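Local coordinates for NADP-dependent alcohol dehydrogenase (Entamoeba histolytica, PDB 2OUI), which probably catalyses the reversible, NADP(H)-dependent interconversion of alcohols and aldehydes or ketones as a zinc-containing tetramer, at residues 26-31 with 65-70; 85-90 with 125-130; 99-104 with 294-299. The protein carries 1 engineered substitution. All coordinates share one frame; numbering follows the deposited sequence.

Interaction 1 of 3, residues 26-31 with 65-70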
# COMPACT_ATOMS: atom_id res chain seq x y z
N ASP A 26 -25.21 -10.67 -21.05
CA ASP A 26 -25.62 -11.57 -19.96
C ASP A 26 -25.51 -13.05 -20.33
O ASP A 26 -25.34 -13.39 -21.49
CB ASP A 26 -27.08 -11.31 -19.58
CG ASP A 26 -27.36 -9.85 -19.29
OD1 ASP A 26 -26.42 -9.13 -18.90
OD2 ASP A 26 -28.54 -9.46 -19.41
N ALA A 27 -25.66 -13.90 -19.33
CA ALA A 27 -25.84 -15.35 -19.56
C ALA A 27 -26.93 -15.87 -18.65
O ALA A 27 -27.14 -15.35 -17.56
CB ALA A 27 -24.54 -16.11 -19.30
N LEU A 28 -27.64 -16.90 -19.12
CA LEU A 28 -28.56 -17.62 -18.27
C LEU A 28 -27.90 -18.93 -17.90
O LEU A 28 -27.29 -19.58 -18.76
CB LEU A 28 -29.88 -17.88 -19.00
CG LEU A 28 -30.67 -16.64 -19.46
CD1 LEU A 28 -32.01 -17.08 -20.00
CD2 LEU A 28 -30.88 -15.63 -18.29
N VAL A 29 -28.04 -19.33 -16.63
CA VAL A 29 -27.29 -20.45 -16.08
C VAL A 29 -28.23 -21.39 -15.31
O VAL A 29 -29.12 -20.91 -14.58
CB VAL A 29 -26.15 -19.91 -15.11
CG1 VAL A 29 -25.34 -21.06 -14.48
CG2 VAL A 29 -25.22 -18.97 -15.84
N ARG A 30 -28.07 -22.70 -15.48
CA ARG A 30 -28.80 -23.68 -14.65
C ARG A 30 -27.85 -24.24 -13.59
O ARG A 30 -26.66 -24.44 -13.87
CB ARG A 30 -29.40 -24.80 -15.53
CG ARG A 30 -28.38 -25.73 -16.16
CD ARG A 30 -29.13 -26.77 -17.07
NE ARG A 30 -28.24 -27.74 -17.70
CZ ARG A 30 -28.64 -28.67 -18.56
NH1 ARG A 30 -29.92 -28.75 -18.91
NH2 ARG A 30 -27.76 -29.54 -19.07
N PRO A 31 -28.34 -24.43 -12.34
CA PRO A 31 -27.42 -24.90 -11.28
C PRO A 31 -27.05 -26.38 -11.37
O PRO A 31 -27.92 -27.22 -11.66
CB PRO A 31 -28.24 -24.69 -10.00
CG PRO A 31 -29.68 -24.87 -10.43
CD PRO A 31 -29.71 -24.21 -11.82
N ILE A 65 -24.05 -22.98 -18.50
CA ILE A 65 -24.67 -21.99 -19.39
C ILE A 65 -25.78 -22.57 -20.26
O ILE A 65 -25.55 -23.56 -20.95
CB ILE A 65 -23.62 -21.35 -20.34
CG1 ILE A 65 -22.38 -20.91 -19.55
CG2 ILE A 65 -24.23 -20.19 -21.16
CD1 ILE A 65 -22.63 -19.79 -18.59
N VAL A 66 -26.96 -21.95 -20.23
CA VAL A 66 -28.09 -22.37 -21.09
C VAL A 66 -28.40 -21.32 -22.17
O VAL A 66 -29.06 -21.63 -23.15
CB VAL A 66 -29.38 -22.74 -20.29
CG1 VAL A 66 -29.10 -23.92 -19.38
CG2 VAL A 66 -29.90 -21.55 -19.46
N LYS A 67 -27.93 -20.09 -21.98
CA LYS A 67 -28.13 -19.04 -23.00
C LYS A 67 -27.10 -17.97 -22.82
O LYS A 67 -26.76 -17.64 -21.70
CB LYS A 67 -29.50 -18.40 -22.83
CG LYS A 67 -29.92 -17.47 -24.00
CD LYS A 67 -31.32 -16.92 -23.78
CE LYS A 67 -31.79 -16.06 -24.97
NZ LYS A 67 -31.58 -16.76 -26.29
N VAL A 68 -26.57 -17.43 -23.92
CA VAL A 68 -25.66 -16.27 -23.81
C VAL A 68 -26.14 -15.12 -24.68
O VAL A 68 -26.74 -15.36 -25.73
CB VAL A 68 -24.18 -16.60 -24.21
CG1 VAL A 68 -23.55 -17.66 -23.29
CG2 VAL A 68 -24.07 -17.02 -25.67
N GLY A 69 -25.88 -13.89 -24.25
CA GLY A 69 -26.25 -12.73 -25.06
C GLY A 69 -25.39 -12.57 -26.30
O GLY A 69 -24.35 -13.21 -26.44
N SER A 70 -25.83 -11.70 -27.20
CA SER A 70 -25.19 -11.55 -28.50
C SER A 70 -23.75 -11.02 -28.46
O SER A 70 -23.02 -11.16 -29.44
CB SER A 70 -26.05 -10.69 -29.43
OG SER A 70 -26.16 -9.37 -28.93
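Leu28 O takes two backbone N-H groups from one stretch of strand: Val66 N at 2.8 Å in a nearly straight bond, and Lys67 N in a weak bond of 3.3 Å. Two consecutive residues facing one make this a classic beta bulge. The ladder resumes as Leu28 N donates a hydrogen bond to Lys67 O at 2.8 Å, and just past the strands Gly69 N is hydrogen-bonded to Asp26 O. The strand segments run antiparallel, 171° apart. Side chains follow the register: Leu28 and Lys67 lie side by side, Leu28 CD1 3.8 Å from Lys67 CD, so the aliphatic part of the lysine lines the leucine. On the other face Ala27, Val29, Ile65 and Val68 gather, with Ile65 CD1 3.9 Å from Val29 CG2. At the bulge Val66 splits its branches, CG2 lying over the carbonyl of Leu28 and CG1 meeting the Arg30 chain at CD, 3.7 Å away. Arg30 CG sits between the backbone N and the carbonyl carbon (chi1 69°), and the chain then runs extended past that methyl; NH2 is hydrogen-bonded to Gln64 and forms a salt bridge with Asp355, and Tyr353 adds a cation-pi contact. Strand 27-34 is thus bordered along this portion by strand 61-68 and, through backbone bonds of Ala27 and Val29, by strand 124-126, all within the GroES-like domain.

Interaction 2 of 3, residues 85-90 with 125-130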
# COMPACT_ATOMS: atom_id res chain seq x y z
N ALA A 85 -20.42 -15.24 -5.75
CA ALA A 85 -21.58 -14.63 -5.08
C ALA A 85 -21.72 -13.16 -5.51
O ALA A 85 -22.82 -12.64 -5.59
CB ALA A 85 -21.46 -14.71 -3.55
N ILE A 86 -20.56 -12.52 -5.75
CA ILE A 86 -20.48 -11.10 -6.11
C ILE A 86 -20.20 -11.01 -7.60
O ILE A 86 -19.23 -11.59 -8.10
CB ILE A 86 -19.42 -10.31 -5.27
CG1 ILE A 86 -20.01 -9.88 -3.89
CG2 ILE A 86 -18.97 -9.03 -5.98
CD1 ILE A 86 -20.65 -11.00 -3.05
N THR A 87 -21.10 -10.33 -8.30
CA THR A 87 -21.05 -10.22 -9.76
C THR A 87 -21.13 -8.72 -10.09
O THR A 87 -22.20 -8.18 -10.38
CB THR A 87 -22.24 -10.96 -10.45
OG1 THR A 87 -23.47 -10.50 -9.87
CG2 THR A 87 -22.16 -12.48 -10.29
N PRO A 88 -19.98 -8.02 -10.03
CA PRO A 88 -19.99 -6.56 -10.18
C PRO A 88 -20.44 -6.01 -11.55
O PRO A 88 -20.44 -6.73 -12.57
CB PRO A 88 -18.50 -6.17 -9.95
CG PRO A 88 -17.93 -7.32 -9.17
CD PRO A 88 -18.63 -8.54 -9.79
N ASP A 89 -20.82 -4.75 -11.55
CA ASP A 89 -21.00 -3.96 -12.78
C ASP A 89 -19.64 -3.28 -12.93
O ASP A 89 -19.36 -2.29 -12.22
CB ASP A 89 -22.08 -2.91 -12.59
CG ASP A 89 -23.38 -3.48 -11.95
OD1 ASP A 89 -24.13 -4.20 -12.65
OD2 ASP A 89 -23.63 -3.19 -10.76
N TRP A 90 -18.80 -3.83 -13.79
CA TRP A 90 -17.37 -3.46 -13.80
C TRP A 90 -17.03 -2.01 -14.23
O TRP A 90 -15.92 -1.53 -13.99
CB TRP A 90 -16.56 -4.52 -14.58
CG TRP A 90 -16.47 -5.80 -13.81
CD1 TRP A 90 -17.31 -6.89 -13.89
CD2 TRP A 90 -15.53 -6.10 -12.78
NE1 TRP A 90 -16.92 -7.86 -12.98
CE2 TRP A 90 -15.83 -7.39 -12.29
CE3 TRP A 90 -14.44 -5.39 -12.23
CZ2 TRP A 90 -15.08 -7.99 -11.26
CZ3 TRP A 90 -13.70 -5.99 -11.21
CH2 TRP A 90 -14.03 -7.26 -10.73
N HIS A 125 -29.81 -15.59 -13.67
CA HIS A 125 -29.30 -14.61 -14.58
C HIS A 125 -27.97 -14.08 -14.03
O HIS A 125 -27.86 -13.73 -12.85
CB HIS A 125 -30.31 -13.48 -14.73
CG HIS A 125 -29.83 -12.33 -15.57
ND1 HIS A 125 -28.98 -11.35 -15.09
CD2 HIS A 125 -30.12 -11.98 -16.85
CE1 HIS A 125 -28.75 -10.47 -16.05
NE2 HIS A 125 -29.43 -10.83 -17.13
N VAL A 126 -26.98 -13.97 -14.92
CA VAL A 126 -25.69 -13.39 -14.56
C VAL A 126 -25.42 -12.16 -15.44
O VAL A 126 -25.38 -12.27 -16.67
CB VAL A 126 -24.53 -14.40 -14.74
CG1 VAL A 126 -23.19 -13.78 -14.32
CG2 VAL A 126 -24.83 -15.68 -13.96
N ASN A 127 -25.22 -10.99 -14.82
CA ASN A 127 -24.86 -9.77 -15.57
C ASN A 127 -23.38 -9.79 -15.96
O ASN A 127 -22.58 -10.34 -15.23
CB ASN A 127 -25.11 -8.52 -14.71
CG ASN A 127 -24.36 -8.59 -13.40
OD1 ASN A 127 -24.62 -9.45 -12.55
ND2 ASN A 127 -23.40 -7.69 -13.23
N GLU A 128 -23.03 -9.16 -17.08
CA GLU A 128 -21.61 -9.10 -17.51
C GLU A 128 -20.92 -10.47 -17.43
O GLU A 128 -19.90 -10.65 -16.77
CB GLU A 128 -20.86 -8.00 -16.73
CG GLU A 128 -21.36 -6.61 -17.17
CD GLU A 128 -20.74 -5.47 -16.39
OE1 GLU A 128 -19.56 -5.59 -16.01
OE2 GLU A 128 -21.45 -4.46 -16.20
N ALA A 129 -21.51 -11.45 -18.13
CA ALA A 129 -21.10 -12.84 -17.96
C ALA A 129 -19.63 -13.15 -18.30
O ALA A 129 -19.01 -13.98 -17.63
CB ALA A 129 -22.04 -13.76 -18.76
N ASP A 130 -19.07 -12.52 -19.33
CA ASP A 130 -17.67 -12.75 -19.66
C ASP A 130 -16.79 -12.34 -18.50
O ASP A 130 -15.78 -12.98 -18.22
CB ASP A 130 -17.24 -11.93 -20.90
CG ASP A 130 -17.58 -12.63 -22.21
OD1 ASP A 130 -17.91 -13.84 -22.18
OD2 ASP A 130 -17.51 -11.97 -23.27
O HOH W 1 -23.80 -5.19 -15.07
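One water is gripped by three side chains: it donates to Asp89 OD1 at 2.6 Å and to Glu128 OE2 at 2.7 Å, and accepts a hydrogen bond from Asn127 ND2. Placed between two carboxylates whose oxygens, Asp89 OD1 and Glu128 OE2, are 4.5 Å apart, it probably eases their mutual repulsion. Asp89 has further support, since OD2 forms a salt bridge with Lys111 and a hydrogen bond with Ser103. The other glutamate oxygen, Glu128 OE1, receives Trp90 N at 2.9 Å, almost straight and on the syn side of the carboxylate. The same oxygen lies near the plane of the indole, at its edge by CD1. An extended chain beyond CG (chi2 176°) carries the Glu128 carboxylate across to the 85-90 loop. Asn127 ND2 also donates to Thr87 O at 3.1 Å; the acceptor lies in the amide plane, but the N-H comes from above the carbonyl plane of Thr87. Amide and Asp89 carboxylate are turned 45° apart. Pro88 CB rests on one face of the Trp90 ring, offset toward the rim, while Trp90 NE1 is bonded to Asn132 and the ring packs on Gln96 of a second subunit. Glu128 holds the N-cap position of helix 129-132, yet its carboxylate is engaged by the water and by Trp90 N of the facing loop. Two direct hydrogen bonds and a shared water thus join two loops of the GroES-like domain: one follows strand 80-83, the other links strand 124-126 to helix 129-132.

Interaction 3 of 3, residues 99-104 with 294-299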
# COMPACT_ATOMS: atom_id res chain seq x y z
N TYR A 99 -13.26 -0.71 -5.88
CA TYR A 99 -14.23 -1.38 -5.02
C TYR A 99 -15.43 -1.90 -5.83
O TYR A 99 -16.56 -1.45 -5.66
CB TYR A 99 -14.74 -0.40 -3.95
CG TYR A 99 -13.69 -0.11 -2.88
CD1 TYR A 99 -12.94 1.06 -2.91
CD2 TYR A 99 -13.45 -1.03 -1.85
CE1 TYR A 99 -11.96 1.32 -1.92
CE2 TYR A 99 -12.48 -0.78 -0.85
CZ TYR A 99 -11.75 0.38 -0.90
OH TYR A 99 -10.82 0.64 0.08
N PRO A 100 -15.17 -2.86 -6.74
CA PRO A 100 -16.24 -3.31 -7.61
C PRO A 100 -17.34 -4.06 -6.87
O PRO A 100 -18.44 -4.19 -7.41
CB PRO A 100 -15.53 -4.25 -8.60
CG PRO A 100 -14.25 -4.60 -7.96
CD PRO A 100 -13.90 -3.55 -6.98
N MET A 101 -17.06 -4.55 -5.66
CA MET A 101 -18.13 -5.20 -4.87
C MET A 101 -19.18 -4.20 -4.43
O MET A 101 -20.24 -4.59 -3.94
CB MET A 101 -17.57 -5.96 -3.67
CG MET A 101 -16.92 -5.12 -2.56
SD MET A 101 -15.28 -4.47 -3.00
CE MET A 101 -14.28 -5.94 -3.06
N HIS A 102 -18.87 -2.91 -4.57
CA HIS A 102 -19.83 -1.84 -4.26
C HIS A 102 -20.34 -1.12 -5.50
O HIS A 102 -20.75 0.04 -5.41
CB HIS A 102 -19.24 -0.87 -3.24
CG HIS A 102 -18.83 -1.53 -1.96
ND1 HIS A 102 -19.74 -2.12 -1.11
CD2 HIS A 102 -17.61 -1.73 -1.41
CE1 HIS A 102 -19.10 -2.65 -0.08
NE2 HIS A 102 -17.81 -2.42 -0.24
N SER A 103 -20.34 -1.82 -6.64
CA SER A 103 -20.74 -1.19 -7.89
C SER A 103 -22.21 -0.77 -7.85
O SER A 103 -23.08 -1.61 -7.59
CB SER A 103 -20.48 -2.14 -9.05
OG SER A 103 -21.26 -3.33 -8.91
N GLY A 104 -22.47 0.52 -8.06
CA GLY A 104 -23.86 1.01 -8.01
C GLY A 104 -24.27 1.50 -6.62
O GLY A 104 -25.34 2.08 -6.45
N LEU A 294 -17.24 -6.53 2.27
CA LEU A 294 -17.83 -7.52 1.35
C LEU A 294 -16.81 -8.18 0.41
O LEU A 294 -15.91 -7.52 -0.12
CB LEU A 294 -18.89 -6.77 0.53
CG LEU A 294 -19.72 -7.57 -0.47
CD1 LEU A 294 -20.55 -8.65 0.24
CD2 LEU A 294 -20.59 -6.61 -1.25
N THR A 295 -16.93 -9.49 0.17
CA THR A 295 -15.95 -10.18 -0.67
C THR A 295 -15.84 -9.60 -2.09
O THR A 295 -16.85 -9.16 -2.67
CB THR A 295 -16.29 -11.69 -0.77
OG1 THR A 295 -15.34 -12.35 -1.63
CG2 THR A 295 -17.74 -11.89 -1.28
N PRO A 296 -14.63 -9.62 -2.66
CA PRO A 296 -14.47 -9.52 -4.10
C PRO A 296 -15.27 -10.61 -4.83
O PRO A 296 -15.63 -11.64 -4.24
CB PRO A 296 -12.96 -9.79 -4.30
CG PRO A 296 -12.34 -9.32 -3.02
CD PRO A 296 -13.32 -9.72 -1.97
N GLY A 297 -15.52 -10.38 -6.11
CA GLY A 297 -16.14 -11.39 -6.96
C GLY A 297 -15.65 -11.21 -8.39
O GLY A 297 -14.57 -10.66 -8.63
N GLY A 298 -16.43 -11.72 -9.34
CA GLY A 298 -15.98 -11.76 -10.72
C GLY A 298 -15.13 -12.97 -11.05
O GLY A 298 -14.77 -13.77 -10.18
N ARG A 299 -14.72 -13.09 -12.31
CA ARG A 299 -14.14 -14.34 -12.73
C ARG A 299 -12.69 -14.41 -12.32
O ARG A 299 -12.19 -15.48 -12.03
CB ARG A 299 -14.32 -14.56 -14.23
CG ARG A 299 -13.18 -14.13 -15.06
CD ARG A 299 -13.39 -14.56 -16.52
NE ARG A 299 -12.87 -13.53 -17.40
CZ ARG A 299 -11.60 -13.45 -17.79
NH1 ARG A 299 -10.72 -14.36 -17.39
NH2 ARG A 299 -11.23 -12.48 -18.60
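Met101 sets CG between its backbone N and carbonyl carbon (chi1 66°), then bends at chi2 and chi3, which brings CE against the Pro296 ring, 3.7 Å from Pro296 N and 3.9 Å from Pro296 CG. Leu294 sends CG away from its own N (chi1 -177°), and its side chain slides past that of Met101 in the opposite direction. Leu294 CD2 ends 3.9 Å from Met101 CB and 3.4 Å from the carbonyl oxygen Met101 O. Backbone oxygens border the methionine: Met101 CB lies 3.4 Å from Thr295 O, and Met101 CG 3.6 Å from Leu294 O. Met101 CG also sits above one face of the His102 ring, while His102 CE1 approaches Leu294 CB. The imidazole is held by Leu107 N at ND1 and, at NE2, by His287 of a third subunit, whose Met285 packs on both His102 and Leu294. Thr295 points away from Met101; OG1 donates to Pro296 O at 2.7 Å, on an in-plane lone pair, and is paired with Thr153. The contact adjoins the metal site: the Thr295 side chain lies about 7 Å from the zinc ion of Cys37, His59 and Asp150. Van der Waals contact thus joins the loop after helix 93-96 to the segment between strand 288-292 and helix 298-310, probably at some desolvation cost, since Thr295 O is buried with no polar partner in the model.

Interactions 1 and 2 share a sheet, for strands 27-34 and 124-126 are neighbours in it: Ala27 O meets Val126 N, and Asp26 OD2 meets His125 NE2. Interaction 2 also touches interaction 3, through Ile86 O with Gly298 N and Pro88 packed on Pro100, whereas interactions 1 and 3 stay about 11 Å apart at their nearest atoms. Interaction 1 is mostly buried though farthest from the chain centre, and rests on backbone bonds. Interaction 2, partly buried, relies on an amide and carboxylates that bind backbone atoms and a shared water. Interaction 3, buried and most central, is apolar, links regions distant in sequence and adjoins another subunit.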